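Side-chain contacts in endo-1,4-beta-xylanase C (Paenibacillus barcinonensis, PDB 4XUR), which hydrolyses internal beta-1,4-linkages of xylan, the chain described here being its xylan-binding CBM22-2 module with xylotetraose bound: residues 63-66 and 67-70; 98-101 and 102-105. One frame throughout, in Å; residues are numbered along the deposited sequence.

Interaction 1: 63-66 and 67-70; sequences LVEV and LPYL
The carbonyl of Val66 receives the N-H of Tyr69, with Val66 O and Tyr69 N 3.1 Å apart, just where strand 63-65 gives way to the single 3-10 turn 67-69. A second i to i+3 bond, Leu70 N to Leu67 O at 2.9 Å, carries on the 3-10 pattern. Pro68 suits the second place of the 3-10 segment 67-69, since no N-H is required of it there and its ring restrains phi. The first N-H, that of Leu67, is taken by Glu65: CG stands anti to the backbone N (chi1 175°) and the chain bends at chi2, which brings OE2 back alongside Leu67, 3.2 Å from Leu67 N. The anti lone pair of OE2 makes this bond. The aliphatic part of Glu65 is used as well, its CG resting 3.8 Å from Pro68 CD. Val66 CG2 makes an apolar contact with Leu70 CD1 at 4.1 Å, while Tyr69 presents its ring edge to the strand, CE2 lying 3.9 Å from Glu65 O. Leu142 N also binds OE2, and Arg143 forms a salt bridge with OE1, so both carboxylate oxygens are engaged. With an alanine in place of Glu65, Arg143 would probably lose one of its charge partners and the Leu67 N-H its side-chain acceptor. Around the turn, Val66 and Leu70 both pack on Ile171 of strand 164-173, Tyr69 meets Phe16 edge-to-face, and strand 63-65 runs antiparallel beside strand 139-147.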
loop_
_atom_site.group_PDB
_atom_site.type_symbol
_atom_site.label_atom_id
_atom_site.label_comp_id
_atom_site.label_asym_id
_atom_site.label_seq_id
_atom_site.Cartn_x
_atom_site.Cartn_y
_atom_site.Cartn_z
ATOM N N LEU A 63 -0.400 5.059 1.067
ATOM C CA LEU A 63 1.069 4.918 1.169
ATOM C C LEU A 63 1.515 5.333 2.560
ATOM O O LEU A 63 0.957 6.276 3.146
ATOM C CB LEU A 63 1.739 5.833 0.155
ATOM C CG LEU A 63 3.264 6.009 0.097
ATOM C CD1 LEU A 63 3.724 6.362 -1.333
ATOM C CD2 LEU A 63 3.840 7.108 1.015
ATOM N N VAL A 64 2.576 4.693 3.042
ATOM C CA VAL A 64 3.291 5.092 4.251
ATOM C C VAL A 64 4.814 4.914 4.144
ATOM O O VAL A 64 5.314 3.886 3.659
ATOM C CB VAL A 64 2.670 4.352 5.499
ATOM C CG1 VAL A 64 2.925 2.816 5.486
ATOM C CG2 VAL A 64 3.230 4.940 6.815
ATOM N N GLU A 65 5.529 5.917 4.617
ATOM C CA GLU A 65 7.005 5.902 4.717
ATOM C C GLU A 65 7.389 4.842 5.773
ATOM O O GLU A 65 6.940 4.933 6.947
ATOM C CB GLU A 65 7.533 7.271 5.117
ATOM C CG GLU A 65 9.036 7.301 5.362
ATOM C CD GLU A 65 9.870 7.080 4.140
ATOM O OE1 GLU A 65 9.854 7.973 3.266
ATOM O OE2 GLU A 65 10.584 6.029 4.016
ATOM N N VAL A 66 8.231 3.895 5.394
ATOM C CA VAL A 66 8.679 2.891 6.386
ATOM C C VAL A 66 10.203 2.755 6.612
ATOM O O VAL A 66 10.611 1.970 7.453
ATOM C CB VAL A 66 8.091 1.506 6.090
ATOM C CG1 VAL A 66 6.519 1.560 6.193
ATOM C CG2 VAL A 66 8.607 0.958 4.776
ATOM N N LEU A 67 10.992 3.450 5.835
ATOM C CA LEU A 67 12.480 3.407 5.981
ATOM C C LEU A 67 12.919 3.575 7.464
ATOM O O LEU A 67 13.703 2.781 7.925
ATOM C CB LEU A 67 13.170 4.406 5.140
ATOM C CG LEU A 67 14.685 4.160 5.036
ATOM C CD1 LEU A 67 15.038 2.727 4.574
ATOM C CD2 LEU A 67 15.271 5.149 4.045
ATOM N N PRO A 68 12.355 4.563 8.200
ATOM C CA PRO A 68 12.813 4.744 9.588
ATOM C C PRO A 68 12.644 3.580 10.516
ATOM O O PRO A 68 13.343 3.490 11.526
ATOM C CB PRO A 68 11.950 5.957 10.063
ATOM C CG PRO A 68 11.500 6.632 8.788
ATOM C CD PRO A 68 11.218 5.463 7.913
ATOM N N TYR A 69 11.727 2.649 10.215
ATOM C CA TYR A 69 11.481 1.448 10.995
ATOM C C TYR A 69 12.536 0.336 10.737
ATOM O O TYR A 69 12.554 -0.690 11.449
ATOM C CB TYR A 69 10.113 0.901 10.725
ATOM C CG TYR A 69 8.977 1.817 11.135
ATOM C CD1 TYR A 69 8.520 1.844 12.461
ATOM C CD2 TYR A 69 8.304 2.602 10.225
ATOM C CE1 TYR A 69 7.452 2.687 12.824
ATOM C CE2 TYR A 69 7.243 3.453 10.586
ATOM C CZ TYR A 69 6.829 3.473 11.893
ATOM O OH TYR A 69 5.719 4.290 12.190
ATOM N N LEU A 70 13.284 0.468 9.678
ATOM C CA LEU A 70 14.085 -0.646 9.134
ATOM C C LEU A 70 15.586 -0.352 9.142
ATOM O O LEU A 70 16.014 0.793 9.190
ATOM C CB LEU A 70 13.634 -0.967 7.709
ATOM C CG LEU A 70 12.095 -1.085 7.457
ATOM C CD1 LEU A 70 11.792 -1.377 5.991
ATOM C CD2 LEU A 70 11.522 -2.133 8.365
#

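Interaction 2: 98-101 and 102-105; sequences EKEF and NRDT
Glu100 runs its extended side chain alongside the turn that follows it, so that OE2 comes 3.3 Å from Arg103 CA and OE1 lies 3.5 Å from Thr105 CG2. With chi1 at 177° and the chain straight beyond CG, the carboxylate is carried out beside Thr105. Arg103 does not pair with this carboxylate: Arg103 NH1 is 6.0 Å from Glu100 OE2. The turn itself is closed by Asp104 N donating to Phe101 O over 3.1 Å. A water also bridges the same two residues, accepting from Phe101 N at 3.0 Å and donating to Asp104 O at 2.7 Å. Asn102 and Arg103 both have left-handed backbone angles, a conformation that asparagine tolerates readily. Further out, Ser140 OG bonds both Glu100 OE2 and Arg103 N, and Arg143 forms a salt bridge with Glu100 OE1, so the buried carboxylate is satisfied at both oxygens and its charge is probably balanced. Asp104 OD1 accepts the N-H of Ala106 two residues on, while Phe101 packs on Ile139 and Glu109. Two successive left-handed residues under an i to i+3 bond make a beta turn of the I'/III' class, here starting the connection between antiparallel strands 90-101 and 109-119 of the CBM22 beta-sandwich, with the side chain of Thr105 about 8 Å from a bound xylose unit.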
loop_
_atom_site.group_PDB
_atom_site.type_symbol
_atom_site.label_atom_id
_atom_site.label_comp_id
_atom_site.label_asym_id
_atom_site.label_seq_id
_atom_site.Cartn_x
_atom_site.Cartn_y
_atom_site.Cartn_z
ATOM N N GLU A 98 7.688 2.686 -3.079
ATOM C CA GLU A 98 8.235 3.940 -3.696
ATOM C C GLU A 98 9.541 4.277 -3.059
ATOM O O GLU A 98 9.605 4.356 -1.824
ATOM C CB GLU A 98 7.229 5.093 -3.480
ATOM C CG GLU A 98 7.785 6.447 -3.878
ATOM C CD GLU A 98 6.690 7.541 -3.702
ATOM O OE1 GLU A 98 5.643 7.437 -4.340
ATOM O OE2 GLU A 98 6.876 8.412 -2.830
ATOM N N LYS A 99 10.611 4.429 -3.859
ATOM C CA LYS A 99 11.969 4.670 -3.331
ATOM C C LYS A 99 12.546 6.016 -3.775
ATOM O O LYS A 99 12.430 6.383 -4.928
ATOM C CB LYS A 99 12.897 3.541 -3.742
ATOM C CG LYS A 99 12.654 2.264 -2.998
ATOM C CD LYS A 99 13.657 1.201 -3.478
ATOM C CE LYS A 99 13.020 0.173 -4.322
ATOM N NZ LYS A 99 13.948 -0.931 -4.552
ATOM N N GLU A 100 13.136 6.715 -2.820
ATOM C CA GLU A 100 13.793 8.012 -3.007
ATOM C C GLU A 100 15.286 7.815 -2.640
ATOM O O GLU A 100 15.612 7.179 -1.617
ATOM C CB GLU A 100 13.186 9.079 -2.085
ATOM C CG GLU A 100 13.869 10.434 -2.162
ATOM C CD GLU A 100 13.448 11.342 -1.046
ATOM O OE1 GLU A 100 12.405 11.936 -1.137
ATOM O OE2 GLU A 100 14.188 11.453 -0.028
ATOM N N PHE A 101 16.179 8.361 -3.483
ATOM C CA PHE A 101 17.589 8.298 -3.322
ATOM C C PHE A 101 18.147 9.741 -3.296
ATOM O O PHE A 101 17.770 10.542 -4.129
ATOM C CB PHE A 101 18.292 7.509 -4.438
ATOM C CG PHE A 101 17.942 6.046 -4.432
ATOM C CD1 PHE A 101 16.778 5.594 -5.060
ATOM C CD2 PHE A 101 18.724 5.110 -3.751
ATOM C CE1 PHE A 101 16.449 4.257 -5.062
ATOM C CE2 PHE A 101 18.385 3.771 -3.778
ATOM C CZ PHE A 101 17.234 3.345 -4.434
ATOM N N ASN A 102 19.062 9.979 -2.382
ATOM C CA ASN A 102 19.780 11.260 -2.280
ATOM C C ASN A 102 18.848 12.417 -2.102
ATOM O O ASN A 102 19.156 13.519 -2.551
ATOM C CB ASN A 102 20.713 11.478 -3.478
ATOM C CG ASN A 102 21.579 10.298 -3.769
ATOM O OD1 ASN A 102 21.491 9.711 -4.835
ATOM N ND2 ASN A 102 22.362 9.919 -2.835
ATOM N N ARG A 103 17.690 12.174 -1.481
ATOM C CA ARG A 103 16.714 13.243 -1.264
ATOM C C ARG A 103 16.315 13.968 -2.564
ATOM O O ARG A 103 16.042 15.149 -2.561
ATOM C CB ARG A 103 17.229 14.261 -0.249
ATOM C CG ARG A 103 17.633 13.638 1.068
ATOM C CD ARG A 103 17.716 14.689 2.159
ATOM N NE ARG A 103 19.054 14.728 2.678
ATOM C CZ ARG A 103 19.670 13.687 3.256
ATOM N NH1 ARG A 103 19.030 12.501 3.329
ATOM N NH2 ARG A 103 20.875 13.813 3.772
ATOM N N ASP A 104 16.309 13.236 -3.665
ATOM C CA ASP A 104 15.933 13.801 -4.956
ATOM C C ASP A 104 14.508 13.355 -5.234
ATOM O O ASP A 104 14.263 12.242 -5.674
ATOM C CB ASP A 104 16.846 13.297 -6.062
ATOM C CG ASP A 104 16.529 13.949 -7.457
ATOM O OD1 ASP A 104 15.556 14.665 -7.575
ATOM O OD2 ASP A 104 17.230 13.656 -8.445
ATOM N N THR A 105 13.575 14.261 -4.990
ATOM C CA THR A 105 12.175 13.985 -5.101
ATOM C C THR A 105 11.719 13.958 -6.520
ATOM O O THR A 105 10.606 13.552 -6.807
ATOM C CB THR A 105 11.328 15.002 -4.311
ATOM O OG1 THR A 105 11.623 16.358 -4.740
ATOM C CG2 THR A 105 11.677 14.883 -2.826
HETATM O O HOH W 1 15.138 9.674 -5.937
#

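Overall arrangement
Interaction 1 precedes interaction 2 along the chain, and their centres lie about 13 Å apart, on the same side of the chain's centre. Both involve the four-stranded antiparallel sheet, where strand 139-147 runs between strands 63-65 and 90-101. Its Arg143 ties the two together, forming salt bridges with Glu65 of the first and with Glu98 and Glu100 of the second; Leu63 CD1 also packs 3.7 Å from Glu98 OE1. Glu98 in turn forms a salt bridge with Arg31, which lines the xylotetraose pocket together with Tyr110 and Tyr145 of this sheet. The charge network thus extends from an edge strand to the sugar-binding side and is consistent with a second shell beneath the pocket.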